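Local coordinates for intradiol ring-cleavage dioxygenase (Streptomyces sp. SirexAA-E, PDB 4ILV), which probably cleaves the aromatic ring of catechols between the two hydroxyl-bearing carbons, using a non-haem iron(III) centre, at residues I119-Y124 with L147-E152; G93-T98 with T128-V133; Q39-Y44 with H132-A137. All coordinates share one frame; numbering follows the deposited sequence.

How the interactions relate
All three contacts converge on one iron(III) ion, held by Tyr95, Tyr124, His130 and His132. Interaction 2 supplies Tyr95 and both histidines, interaction 1 contains Tyr124, and interaction 3 backs His132, which it shares with interaction 2. The centres of interactions 1 and 2 lie about 10 Å apart, and Arg129 of 128-133 ties them together: its NE forms a 2.7 Å salt bridge with Glu152 OE1, and its NH1 lies 2.8 Å from Pro121 O. Interactions 2 and 3, about 11 Å apart between centres, also meet where the rings of Tyr95 and Tyr44 stack. Interactions 1 and 3 are about 16 Å apart between centres, but a probable hydrogen bond joins Tyr148 OH to Gln39 OE1.

Interaction 1. Residues I119-Y124 with L147-E152. With FE (Fe (III) ion), chain C.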
ATOM      1  N   ILE A 119      -6.637   3.889   7.504  1.00 22.00           N
ATOM      2  CA  ILE A 119      -6.146   4.889   8.464  1.00 17.79           C
ATOM      3  C   ILE A 119      -4.629   4.820   8.475  1.00 21.72           C
ATOM      4  O   ILE A 119      -4.054   3.855   7.983  1.00 21.58           O
ATOM      5  CB  ILE A 119      -6.746   4.737   9.922  1.00 21.43           C
ATOM      6  CG1 ILE A 119      -6.753   3.284  10.387  1.00 23.44           C
ATOM      7  CG2 ILE A 119      -8.190   5.235   9.955  1.00 21.05           C
ATOM      8  CD1 ILE A 119      -5.399   2.732  10.813  1.00 25.63           C
ATOM      9  N   VAL A 120      -3.982   5.833   9.026  1.00 20.74           N
ATOM     10  CA  VAL A 120      -2.527   5.841   9.055  1.00 25.70           C
ATOM     11  C   VAL A 120      -2.092   4.692   9.954  1.00 26.80           C
ATOM     12  O   VAL A 120      -2.514   4.628  11.104  1.00 24.31           O
ATOM     13  CB  VAL A 120      -2.011   7.183   9.600  1.00 26.61           C
ATOM     14  CG1 VAL A 120      -0.500   7.178   9.726  1.00 24.91           C
ATOM     15  CG2 VAL A 120      -2.472   8.342   8.685  1.00 20.65           C
ATOM     16  N   PRO A 121      -1.284   3.751   9.426  1.00 20.71           N
ATOM     17  CA  PRO A 121      -0.880   2.637  10.297  1.00 24.68           C
ATOM     18  C   PRO A 121      -0.014   3.109  11.464  1.00 23.21           C
ATOM     19  O   PRO A 121       0.771   4.050  11.329  1.00 23.56           O
ATOM     20  CB  PRO A 121      -0.076   1.724   9.374  1.00 23.26           C
ATOM     21  CG  PRO A 121       0.416   2.649   8.241  1.00 25.01           C
ATOM     22  CD  PRO A 121      -0.693   3.667   8.079  1.00 23.23           C
ATOM     23  N   GLY A 122      -0.171   2.451  12.606  1.00 21.26           N
ATOM     24  CA  GLY A 122       0.613   2.776  13.778  1.00 21.19           C
ATOM     25  C   GLY A 122       2.004   2.159  13.733  1.00 27.15           C
ATOM     26  O   GLY A 122       2.258   1.198  12.994  1.00 23.04           O
ATOM     27  N   LEU A 123       2.913   2.727  14.520  1.00 27.59           N
ATOM     28  CA  LEU A 123       4.258   2.182  14.659  1.00 27.47           C
ATOM     29  C   LEU A 123       4.296   0.942  15.562  1.00 30.59           C
ATOM     30  O   LEU A 123       3.538   0.845  16.542  1.00 25.45           O
ATOM     31  CB  LEU A 123       5.189   3.232  15.246  1.00 24.56           C
ATOM     32  CG  LEU A 123       5.501   4.465  14.412  1.00 25.99           C
ATOM     33  CD1 LEU A 123       6.481   5.325  15.200  1.00 27.55           C
ATOM     34  CD2 LEU A 123       6.081   4.065  13.071  1.00 24.66           C
ATOM     35  N   TYR A 124       5.218   0.034  15.250  1.00 29.02           N
ATOM     36  CA  TYR A 124       5.466  -1.148  16.063  1.00 34.82           C
ATOM     37  C   TYR A 124       6.982  -1.397  16.150  1.00 31.89           C
ATOM     38  O   TYR A 124       7.743  -0.694  15.486  1.00 29.68           O
ATOM     39  CB  TYR A 124       4.664  -2.348  15.532  1.00 29.83           C
ATOM     40  CG  TYR A 124       4.993  -2.835  14.137  1.00 30.78           C
ATOM     41  CD1 TYR A 124       6.028  -3.742  13.920  1.00 31.89           C
ATOM     42  CD2 TYR A 124       4.230  -2.442  13.049  1.00 28.15           C
ATOM     43  CE1 TYR A 124       6.313  -4.218  12.655  1.00 30.14           C
ATOM     44  CE2 TYR A 124       4.512  -2.914  11.762  1.00 29.35           C
ATOM     45  CZ  TYR A 124       5.551  -3.805  11.577  1.00 30.52           C
ATOM     46  OH  TYR A 124       5.843  -4.284  10.319  1.00 33.73           O
ATOM     47  N   LEU A 147       4.985   0.589   1.032  1.00 23.77           N
ATOM     48  CA  LEU A 147       4.921   2.035   0.843  1.00 19.85           C
ATOM     49  C   LEU A 147       5.283   2.769   2.127  1.00 24.91           C
ATOM     50  O   LEU A 147       4.849   2.375   3.213  1.00 27.47           O
ATOM     51  CB  LEU A 147       3.524   2.452   0.388  1.00 23.85           C
ATOM     52  CG  LEU A 147       2.975   1.694  -0.824  1.00 26.81           C
ATOM     53  CD1 LEU A 147       1.578   2.192  -1.165  1.00 28.89           C
ATOM     54  CD2 LEU A 147       3.908   1.796  -2.041  1.00 29.32           C
ATOM     55  N   TYR A 148       6.060   3.844   2.000  1.00 23.71           N
ATOM     56  CA  TYR A 148       6.518   4.606   3.166  1.00 29.05           C
ATOM     57  C   TYR A 148       5.941   6.012   3.188  1.00 28.60           C
ATOM     58  O   TYR A 148       5.382   6.478   2.194  1.00 28.06           O
ATOM     59  CB  TYR A 148       8.048   4.667   3.225  1.00 28.90           C
ATOM     60  CG  TYR A 148       8.684   3.308   3.414  1.00 30.41           C
ATOM     61  CD1 TYR A 148       8.686   2.695   4.656  1.00 30.65           C
ATOM     62  CD2 TYR A 148       9.273   2.637   2.350  1.00 27.59           C
ATOM     63  CE1 TYR A 148       9.261   1.455   4.843  1.00 26.01           C
ATOM     64  CE2 TYR A 148       9.849   1.389   2.527  1.00 31.88           C
ATOM     65  CZ  TYR A 148       9.831   0.804   3.785  1.00 33.67           C
ATOM     66  OH  TYR A 148      10.397  -0.432   3.994  1.00 33.10           O
ATOM     67  N   PHE A 149       6.094   6.670   4.336  1.00 24.84           N
ATOM     68  CA  PHE A 149       5.523   7.981   4.608  1.00 19.63           C
ATOM     69  C   PHE A 149       6.611   9.026   4.708  1.00 25.46           C
ATOM     70  O   PHE A 149       7.654   8.770   5.308  1.00 30.87           O
ATOM     71  CB  PHE A 149       4.741   7.945   5.939  1.00 20.87           C
ATOM     72  CG  PHE A 149       3.498   7.117   5.866  1.00 21.33           C
ATOM     73  CD1 PHE A 149       2.255   7.718   5.788  1.00 26.45           C
ATOM     74  CD2 PHE A 149       3.573   5.735   5.829  1.00 19.73           C
ATOM     75  CE1 PHE A 149       1.100   6.952   5.688  1.00 20.16           C
ATOM     76  CE2 PHE A 149       2.424   4.958   5.742  1.00 23.49           C
ATOM     77  CZ  PHE A 149       1.183   5.573   5.667  1.00 22.91           C
ATOM     78  N   PRO A 150       6.361  10.220   4.142  1.00 27.69           N
ATOM     79  CA  PRO A 150       7.353  11.294   4.162  1.00 34.28           C
ATOM     80  C   PRO A 150       7.509  11.874   5.558  1.00 34.04           C
ATOM     81  O   PRO A 150       6.523  12.036   6.272  1.00 37.08           O
ATOM     82  CB  PRO A 150       6.746  12.346   3.224  1.00 39.00           C
ATOM     83  CG  PRO A 150       5.274  12.135   3.338  1.00 34.48           C
ATOM     84  CD  PRO A 150       5.110  10.637   3.483  1.00 32.33           C
ATOM     85  N   GLY A 151       8.745  12.181   5.931  1.00 32.22           N
ATOM     86  CA  GLY A 151       9.024  12.943   7.134  1.00 34.74           C
ATOM     87  C   GLY A 151       8.987  12.157   8.429  1.00 35.53           C
ATOM     88  O   GLY A 151       9.036  12.739   9.508  1.00 36.80           O
ATOM     89  N   GLU A 152       8.915  10.836   8.330  1.00 29.45           N
ATOM     90  CA  GLU A 152       8.916   9.984   9.518  1.00 28.85           C
ATOM     91  C   GLU A 152      10.311   9.826  10.101  1.00 29.37           C
ATOM     92  O   GLU A 152      11.221   9.385   9.401  1.00 29.73           O
ATOM     93  CB  GLU A 152       8.380   8.609   9.165  1.00 24.10           C
ATOM     94  CG  GLU A 152       6.911   8.582   8.879  1.00 23.62           C
ATOM     95  CD  GLU A 152       6.067   8.727  10.130  1.00 33.38           C
ATOM     96  OE1 GLU A 152       4.872   9.009   9.976  1.00 33.55           O
ATOM     97  OE2 GLU A 152       6.588   8.543  11.260  1.00 33.35           O
TER
HETATM   98 FE    FE C 301       4.858  -4.682   8.561  1.00 29.77          FE
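Pro121 lays the CD-CG edge of its ring against the far end of Phe149, the two side chains coming from opposite directions. Its closest approach is 3.6 Å, from Pro121 CD to Phe149 CZ, while Pro121 CG lies 4.0 Å from both Phe149 CE2 and Phe149 CZ. Beside it, Val120 CG1 stands 4.3 Å from Phe149 CE1. Both aliphatic groups reach the phenyl ring obliquely, and no hydrogen bond crosses between the segments. With its CG beside the backbone N and anti to the carbonyl carbon (chi1 -69°), Phe149 sends its ring across to 119-124 just before the chain turns back in a type II beta turn from Phe149 to Glu152.

The second layer is both apolar and charged. Ile131, Leu65 and Met167 complete the surroundings of Phe149, placing it between the two sheets of the fold. Arg129 connects the segments by a polar route, bonding to Pro121 O and forming a salt bridge with Glu152. An alanine in place of Pro121 would probably leave the CZ end of Phe149 without its nearest neighbour across this contact and make the backbone leading to Tyr124 more flexible.

Three residues further on, Tyr124 turns its ring to the metal, its CG lodged between the backbone N and carbonyl carbon (chi1 63°). The iron sits at the ring edge, in plane, 2.0 Å from Tyr124 OH. The chemistry is thus divided: a buried, purely apolar contact lies at the start of this loop, and a tyrosine oxygen at its end binds the iron, which is expected to carry out intradiol cleavage.

Interaction 2. Residues G93-T98 with T128-V133; sequences GAYDMT and TRHIHV. With FE (Fe (III) ion), chain C.
Tyr95 meets His130 and His132 across backbones that stay far apart: the closest pair of CA atoms, Tyr95 and Ile131, is 11.2 Å apart. Residues 93-98 form an irregular loop, whereas 128-133 run from a loop into a strand on which the two histidines flank Ile131, whose CB points away from the loop. No backbone hydrogen bond joins the two; side chains, the shared metal and one water bridge the gap.

Iron(III) is the meeting point. Tyr95 OH binds it at 2.0 Å, His130 NE2 at 2.2 Å and His132 NE2 at 2.3 Å, and this shared coordination accounts for the short approach of 2.9 Å between Tyr95 OH and His130 NE2. The tyrosine crosses each histidine at about a right angle. Its oxygen lies in the plane of the His132 ring, at the edge; the two rings meet rim to rim, planes at 56°, neither lying over the face of the other.

His130 has its CG between the backbone N and the carbonyl carbon (chi1 61°), which, with the turn of the ring about chi2, brings ND1 back to the loop just before it. There ND1 donates to Thr128 O at 2.9 Å, nearly straight at 164° and in the imidazole plane, fixing the rotation of the ring. A water donates to Tyr95 OH (2.6 Å) and to His130 O, giving the tyrosine oxygen a hydrogen-bond partner in addition to the metal.

Tyr124, from the loop after strand 113-119, completes the two-tyrosine, two-histidine site characteristic of intradiol dioxygenases. Strand 130-136 carries the histidines between strands 83-87 and 143-148, and Trp87 and Arg103, on strands 83-87 and 103-107, pack against Tyr95.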
ATOM      1  N   GLY A  93      -0.670  -0.218  15.787  1.00 24.82           N
ATOM      2  CA  GLY A  93       0.473  -0.990  15.336  1.00 29.35           C
ATOM      3  C   GLY A  93       0.289  -2.500  15.344  1.00 26.81           C
ATOM      4  O   GLY A  93       1.253  -3.238  15.169  1.00 28.44           O
ATOM      5  N   ALA A  94      -0.941  -2.973  15.509  1.00 27.24           N
ATOM      6  CA  ALA A  94      -1.177  -4.420  15.525  1.00 26.04           C
ATOM      7  C   ALA A  94      -1.708  -4.938  14.188  1.00 29.05           C
ATOM      8  O   ALA A  94      -2.574  -4.302  13.576  1.00 22.92           O
ATOM      9  CB  ALA A  94      -2.142  -4.794  16.674  1.00 27.28           C
ATOM     10  N   TYR A  95      -1.199  -6.090  13.744  1.00 30.55           N
ATOM     11  CA  TYR A  95      -1.752  -6.762  12.565  1.00 28.38           C
ATOM     12  C   TYR A  95      -2.785  -7.784  13.029  1.00 32.75           C
ATOM     13  O   TYR A  95      -2.647  -8.379  14.101  1.00 27.56           O
ATOM     14  CB  TYR A  95      -0.666  -7.491  11.757  1.00 23.10           C
ATOM     15  CG  TYR A  95       0.300  -6.583  11.022  1.00 25.81           C
ATOM     16  CD1 TYR A  95       0.107  -6.281   9.668  1.00 20.93           C
ATOM     17  CD2 TYR A  95       1.403  -6.035  11.667  1.00 24.87           C
ATOM     18  CE1 TYR A  95       0.989  -5.444   8.984  1.00 22.49           C
ATOM     19  CE2 TYR A  95       2.301  -5.202  10.983  1.00 24.70           C
ATOM     20  CZ  TYR A  95       2.081  -4.904   9.644  1.00 22.79           C
ATOM     21  OH  TYR A  95       2.951  -4.075   8.954  1.00 23.10           O
ATOM     22  N   ASP A  96      -3.805  -8.018  12.212  1.00 32.61           N
ATOM     23  CA  ASP A  96      -4.830  -9.000  12.563  1.00 34.87           C
ATOM     24  C   ASP A  96      -4.438 -10.368  12.025  1.00 36.66           C
ATOM     25  O   ASP A  96      -4.461 -10.584  10.818  1.00 38.63           O
ATOM     26  CB  ASP A  96      -6.194  -8.555  12.017  1.00 29.16           C
ATOM     27  CG  ASP A  96      -7.338  -9.480  12.435  1.00 30.32           C
ATOM     28  OD1 ASP A  96      -7.140 -10.390  13.267  1.00 32.57           O
ATOM     29  OD2 ASP A  96      -8.456  -9.279  11.925  1.00 37.63           O
ATOM     30  N   MET A  97      -4.053 -11.281  12.918  1.00 34.40           N
ATOM     31  CA  MET A  97      -3.655 -12.630  12.506  1.00 41.76           C
ATOM     32  C   MET A  97      -4.792 -13.650  12.574  1.00 40.91           C
ATOM     33  O   MET A  97      -4.704 -14.733  11.998  1.00 39.04           O
ATOM     34  CB  MET A  97      -2.470 -13.137  13.341  1.00 41.47           C
ATOM     35  CG  MET A  97      -1.178 -12.344  13.157  1.00 46.64           C
ATOM     36  SD  MET A  97      -0.785 -11.897  11.446  1.00 53.52           S
ATOM     37  CE  MET A  97      -0.632 -13.493  10.645  1.00 58.30           C
ATOM     38  N   THR A  98      -5.854 -13.311  13.292  1.00 38.23           N
ATOM     39  CA  THR A  98      -6.964 -14.241  13.450  1.00 36.82           C
ATOM     40  C   THR A  98      -7.996 -13.970  12.355  1.00 37.82           C
ATOM     41  O   THR A  98      -8.578 -14.907  11.802  1.00 36.61           O
ATOM     42  CB  THR A  98      -7.578 -14.180  14.868  1.00 38.42           C
ATOM     43  OG1 THR A  98      -8.391 -13.013  15.012  1.00 44.67           O
ATOM     44  CG2 THR A  98      -6.472 -14.135  15.902  1.00 40.85           C
ATOM     45  N   THR A 128       9.832   1.550  10.737  1.00 31.90           N
ATOM     46  CA  THR A 128       9.198   2.813  10.411  1.00 27.69           C
ATOM     47  C   THR A 128       7.774   2.538   9.925  1.00 29.14           C
ATOM     48  O   THR A 128       7.374   1.382   9.769  1.00 28.66           O
ATOM     49  CB  THR A 128       9.982   3.581   9.346  1.00 29.21           C
ATOM     50  OG1 THR A 128       9.489   4.924   9.272  1.00 26.77           O
ATOM     51  CG2 THR A 128       9.847   2.902   7.993  1.00 22.82           C
ATOM     52  N   ARG A 129       7.004   3.597   9.700  1.00 25.50           N
ATOM     53  CA  ARG A 129       5.616   3.450   9.292  1.00 22.42           C
ATOM     54  C   ARG A 129       5.505   2.959   7.830  1.00 29.13           C
ATOM     55  O   ARG A 129       6.205   3.466   6.944  1.00 22.47           O
ATOM     56  CB  ARG A 129       4.914   4.793   9.459  1.00 25.53           C
ATOM     57  CG  ARG A 129       3.432   4.665   9.645  1.00 33.65           C
ATOM     58  CD  ARG A 129       2.782   6.017   9.822  1.00 29.30           C
ATOM     59  NE  ARG A 129       3.466   6.834  10.817  1.00 25.60           N
ATOM     60  CZ  ARG A 129       3.242   6.804  12.125  1.00 31.40           C
ATOM     61  NH1 ARG A 129       2.337   5.976  12.653  1.00 30.78           N
ATOM     62  NH2 ARG A 129       3.938   7.618  12.907  1.00 27.19           N
ATOM     63  N   HIS A 130       4.616   2.001   7.565  1.00 26.92           N
ATOM     64  CA  HIS A 130       4.499   1.438   6.215  1.00 25.31           C
ATOM     65  C   HIS A 130       3.168   0.748   5.953  1.00 22.89           C
ATOM     66  O   HIS A 130       2.499   0.299   6.867  1.00 21.49           O
ATOM     67  CB  HIS A 130       5.618   0.414   5.965  1.00 25.54           C
ATOM     68  CG  HIS A 130       5.585  -0.747   6.917  1.00 24.84           C
ATOM     69  ND1 HIS A 130       6.018  -0.647   8.222  1.00 27.89           N
ATOM     70  CD2 HIS A 130       5.135  -2.018   6.766  1.00 27.60           C
ATOM     71  CE1 HIS A 130       5.847  -1.810   8.831  1.00 30.47           C
ATOM     72  NE2 HIS A 130       5.314  -2.659   7.971  1.00 29.90           N
ATOM     73  N   ILE A 131       2.827   0.623   4.677  1.00 22.58           N
ATOM     74  CA  ILE A 131       1.707  -0.195   4.238  1.00 21.94           C
ATOM     75  C   ILE A 131       2.250  -1.267   3.297  1.00 27.04           C
ATOM     76  O   ILE A 131       3.015  -0.955   2.380  1.00 25.89           O
ATOM     77  CB  ILE A 131       0.679   0.660   3.476  1.00 20.10           C
ATOM     78  CG1 ILE A 131      -0.024   1.618   4.437  1.00 20.98           C
ATOM     79  CG2 ILE A 131      -0.343  -0.224   2.774  1.00 18.05           C
ATOM     80  CD1 ILE A 131      -0.934   2.625   3.711  1.00 25.18           C
ATOM     81  N   HIS A 132       1.868  -2.526   3.508  1.00 21.46           N
ATOM     82  CA  HIS A 132       2.350  -3.589   2.635  1.00 22.16           C
ATOM     83  C   HIS A 132       1.477  -3.725   1.390  1.00 24.07           C
ATOM     84  O   HIS A 132       0.275  -3.515   1.453  1.00 23.66           O
ATOM     85  CB  HIS A 132       2.346  -4.927   3.360  1.00 23.83           C
ATOM     86  CG  HIS A 132       3.338  -5.029   4.474  1.00 29.01           C
ATOM     87  ND1 HIS A 132       4.632  -5.460   4.277  1.00 27.68           N
ATOM     88  CD2 HIS A 132       3.215  -4.796   5.805  1.00 22.80           C
ATOM     89  CE1 HIS A 132       5.270  -5.469   5.437  1.00 26.75           C
ATOM     90  NE2 HIS A 132       4.437  -5.059   6.374  1.00 25.43           N
ATOM     91  N   VAL A 133       2.080  -4.105   0.270  1.00 20.22           N
ATOM     92  CA  VAL A 133       1.312  -4.338  -0.948  1.00 20.72           C
ATOM     93  C   VAL A 133       1.949  -5.402  -1.848  1.00 27.12           C
ATOM     94  O   VAL A 133       3.177  -5.449  -2.030  1.00 32.03           O
ATOM     95  CB  VAL A 133       1.070  -3.014  -1.738  1.00 22.66           C
ATOM     96  CG1 VAL A 133       2.404  -2.382  -2.189  1.00 21.00           C
ATOM     97  CG2 VAL A 133       0.142  -3.248  -2.951  1.00 27.54           C
TER
HETATM   98 FE    FE C 301       4.858  -4.682   8.561  1.00 29.77          FE
HETATM   99  O   HOH W   1       1.990  -1.706   8.931  1.00 20.65           O

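Interaction 3. Residues Q39-Y44 with H132-A137. With FE (Fe (III) ion), chain C.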
ATOM      1  N   GLN A  39      10.230  -5.459  -1.959  1.00 44.57           N
ATOM      2  CA  GLN A  39      10.692  -5.599  -0.581  1.00 47.21           C
ATOM      3  C   GLN A  39      10.104  -6.865   0.022  1.00 45.25           C
ATOM      4  O   GLN A  39       9.233  -7.503  -0.571  1.00 44.41           O
ATOM      5  CB  GLN A  39      10.309  -4.382   0.265  1.00 40.60           C
ATOM      6  CG  GLN A  39      11.034  -3.114  -0.127  1.00 48.27           C
ATOM      7  CD  GLN A  39      11.153  -2.123   1.004  1.00 49.53           C
ATOM      8  OE1 GLN A  39      10.262  -2.007   1.844  1.00 53.19           O
ATOM      9  NE2 GLN A  39      12.270  -1.399   1.036  1.00 49.09           N
ATOM     10  N   MET A  40      10.579  -7.238   1.200  1.00 45.74           N
ATOM     11  CA  MET A  40      10.112  -8.473   1.814  1.00 50.13           C
ATOM     12  C   MET A  40       8.632  -8.447   2.213  1.00 42.22           C
ATOM     13  O   MET A  40       8.029  -7.387   2.436  1.00 38.61           O
ATOM     14  CB  MET A  40      11.021  -8.875   2.982  1.00 60.73           C
ATOM     15  CG  MET A  40      11.204  -7.821   4.057  1.00 63.68           C
ATOM     16  SD  MET A  40      12.306  -8.433   5.351  1.00 89.23           S
ATOM     17  CE  MET A  40      13.748  -8.874   4.382  1.00 59.56           C
ATOM     18  N   GLU A  41       8.049  -9.637   2.261  1.00 44.49           N
ATOM     19  CA  GLU A  41       6.651  -9.826   2.618  1.00 45.16           C
ATOM     20  C   GLU A  41       6.386  -9.555   4.101  1.00 45.38           C
ATOM     21  O   GLU A  41       5.416  -8.890   4.452  1.00 47.17           O
ATOM     22  CB  GLU A  41       6.257 -11.262   2.271  1.00 50.12           C
ATOM     23  CG  GLU A  41       4.841 -11.672   2.614  1.00 47.75           C
ATOM     24  CD  GLU A  41       4.539 -13.091   2.155  1.00 51.52           C
ATOM     25  OE1 GLU A  41       4.287 -13.297   0.950  1.00 50.13           O
ATOM     26  OE2 GLU A  41       4.601 -14.010   2.997  1.00 57.35           O
ATOM     27  N   GLY A  42       7.261 -10.065   4.961  1.00 46.99           N
ATOM     28  CA  GLY A  42       7.076  -9.955   6.397  1.00 49.24           C
ATOM     29  C   GLY A  42       6.245 -11.116   6.910  1.00 51.66           C
ATOM     30  O   GLY A  42       5.555 -11.781   6.128  1.00 51.25           O
ATOM     31  N   PRO A  43       6.317 -11.382   8.226  1.00 51.84           N
ATOM     32  CA  PRO A  43       5.597 -12.515   8.813  1.00 49.68           C
ATOM     33  C   PRO A  43       4.081 -12.320   8.839  1.00 49.50           C
ATOM     34  O   PRO A  43       3.359 -13.302   8.980  1.00 47.73           O
ATOM     35  CB  PRO A  43       6.162 -12.588  10.240  1.00 54.48           C
ATOM     36  CG  PRO A  43       6.632 -11.210  10.533  1.00 55.46           C
ATOM     37  CD  PRO A  43       7.124 -10.661   9.224  1.00 54.98           C
ATOM     38  N   TYR A  44       3.610 -11.085   8.670  1.00 47.17           N
ATOM     39  CA  TYR A  44       2.200 -10.763   8.923  1.00 47.69           C
ATOM     40  C   TYR A  44       1.270 -10.783   7.706  1.00 37.62           C
ATOM     41  O   TYR A  44       0.130 -10.326   7.781  1.00 42.80           O
ATOM     42  CB  TYR A  44       2.096  -9.442   9.687  1.00 41.35           C
ATOM     43  CG  TYR A  44       2.886  -9.476  10.972  1.00 50.03           C
ATOM     44  CD1 TYR A  44       2.846 -10.591  11.802  1.00 52.94           C
ATOM     45  CD2 TYR A  44       3.723  -8.424  11.331  1.00 56.38           C
ATOM     46  CE1 TYR A  44       3.587 -10.645  12.967  1.00 59.30           C
ATOM     47  CE2 TYR A  44       4.472  -8.470  12.503  1.00 60.29           C
ATOM     48  CZ  TYR A  44       4.399  -9.582  13.314  1.00 65.03           C
ATOM     49  OH  TYR A  44       5.139  -9.637  14.478  1.00 76.10           O
ATOM     50  N   HIS A 132       1.868  -2.526   3.508  1.00 21.46           N
ATOM     51  CA  HIS A 132       2.350  -3.589   2.635  1.00 22.16           C
ATOM     52  C   HIS A 132       1.477  -3.725   1.390  1.00 24.07           C
ATOM     53  O   HIS A 132       0.275  -3.515   1.453  1.00 23.66           O
ATOM     54  CB  HIS A 132       2.346  -4.927   3.360  1.00 23.83           C
ATOM     55  CG  HIS A 132       3.338  -5.029   4.474  1.00 29.01           C
ATOM     56  ND1 HIS A 132       4.632  -5.460   4.277  1.00 27.68           N
ATOM     57  CD2 HIS A 132       3.215  -4.796   5.805  1.00 22.80           C
ATOM     58  CE1 HIS A 132       5.270  -5.469   5.437  1.00 26.75           C
ATOM     59  NE2 HIS A 132       4.437  -5.059   6.374  1.00 25.43           N
ATOM     60  N   VAL A 133       2.080  -4.105   0.270  1.00 20.22           N
ATOM     61  CA  VAL A 133       1.312  -4.338  -0.948  1.00 20.72           C
ATOM     62  C   VAL A 133       1.949  -5.402  -1.848  1.00 27.12           C
ATOM     63  O   VAL A 133       3.177  -5.449  -2.030  1.00 32.03           O
ATOM     64  CB  VAL A 133       1.070  -3.014  -1.738  1.00 22.66           C
ATOM     65  CG1 VAL A 133       2.404  -2.382  -2.189  1.00 21.00           C
ATOM     66  CG2 VAL A 133       0.142  -3.248  -2.951  1.00 27.54           C
ATOM     67  N   LYS A 134       1.107  -6.276  -2.390  1.00 25.52           N
ATOM     68  CA  LYS A 134       1.519  -7.175  -3.466  1.00 24.80           C
ATOM     69  C   LYS A 134       0.795  -6.762  -4.746  1.00 28.24           C
ATOM     70  O   LYS A 134      -0.422  -6.607  -4.735  1.00 32.09           O
ATOM     71  CB  LYS A 134       1.172  -8.626  -3.132  1.00 26.81           C
ATOM     72  CG  LYS A 134       2.080  -9.247  -2.096  1.00 30.88           C
ATOM     73  CD  LYS A 134       1.579 -10.611  -1.692  1.00 30.92           C
ATOM     74  CE  LYS A 134       2.485 -11.227  -0.651  1.00 32.40           C
ATOM     75  NZ  LYS A 134       3.724 -11.762  -1.281  1.00 29.35           N
ATOM     76  N   ALA A 135       1.545  -6.594  -5.838  1.00 25.94           N
ATOM     77  CA  ALA A 135       0.980  -6.208  -7.127  1.00 29.89           C
ATOM     78  C   ALA A 135       1.211  -7.304  -8.155  1.00 32.35           C
ATOM     79  O   ALA A 135       2.322  -7.821  -8.282  1.00 35.35           O
ATOM     80  CB  ALA A 135       1.615  -4.887  -7.627  1.00 26.55           C
ATOM     81  N   GLN A 136       0.166  -7.664  -8.893  1.00 30.11           N
ATOM     82  CA  GLN A 136       0.320  -8.678  -9.920  1.00 29.35           C
ATOM     83  C   GLN A 136      -0.469  -8.328 -11.166  1.00 35.03           C
ATOM     84  O   GLN A 136      -1.699  -8.292 -11.141  1.00 32.34           O
ATOM     85  CB  GLN A 136      -0.106 -10.056  -9.403  1.00 30.18           C
ATOM     86  CG  GLN A 136       0.203 -11.197 -10.370  1.00 33.62           C
ATOM     87  CD  GLN A 136      -0.225 -12.552  -9.844  1.00 41.60           C
ATOM     88  OE1 GLN A 136      -1.161 -12.656  -9.049  1.00 47.32           O
ATOM     89  NE2 GLN A 136       0.464 -13.604 -10.280  1.00 45.34           N
ATOM     90  N   ALA A 137       0.257  -8.059 -12.246  1.00 33.94           N
ATOM     91  CA  ALA A 137      -0.331  -7.872 -13.559  1.00 36.69           C
ATOM     92  C   ALA A 137      -0.778  -9.240 -14.071  1.00 43.30           C
ATOM     93  O   ALA A 137      -0.152 -10.252 -13.754  1.00 41.13           O
ATOM     94  CB  ALA A 137       0.697  -7.262 -14.505  1.00 37.64           C
TER
HETATM   95 FE    FE C 301       4.858  -4.682   8.561  1.00 29.77          FE
HETATM   96  O   HOH W   2       5.633  -6.269   1.810  1.00 31.07           O
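Glu41 and Lys134 form a salt bridge, with Lys134 NZ donating to Glu41 OE1 at 2.8 Å. The ammonium takes the anti lone pair of OE1, on the side away from the other carboxylate oxygen. Glu41 reaches it with an extended chain, CG anti to the backbone N (chi1 178°), and the lysine bends at its last torsion (chi4 -77°) to bring NZ in, so that Lys134 CE also comes within 3.2 Å of Glu41 OE1. The lysine is further engaged by a hydrogen bond to Thr144 and a cation-pi contact with Phe45, so its ammonium has a carboxylate, a hydroxyl and an aromatic ring as partners.

The second polar link runs through water. One molecule accepts from His132 ND1 at 2.8 Å, in the plane of the imidazole, and donates to Met40 O at 2.7 Å. With NE2 committed to the metal, the other ring nitrogen, ND1, is thereby tied to 39-44 through the water, a second-shell arrangement that should resist rotation of the ring. Glu41 O approaches His132 ND1 obliquely, at 3.5 Å.

Gly42 leaves little room for a side chain. One there would point at the histidine, its CB about 3.6 Å from His132 CE1, and the positive phi (88°) also suits a residue without one. Pro43 then sets its CG over the centre of one face of Tyr44, whose ring also stacks with Tyr95.

Segment 39-44 precedes strand 64-72 and passes by the metal-bearing part of strand 130-136. Trp87 of strand 83-87 stacks on His132, while Gln146 of strand 143-148 touches the same histidine and Thr144 lies against Glu41.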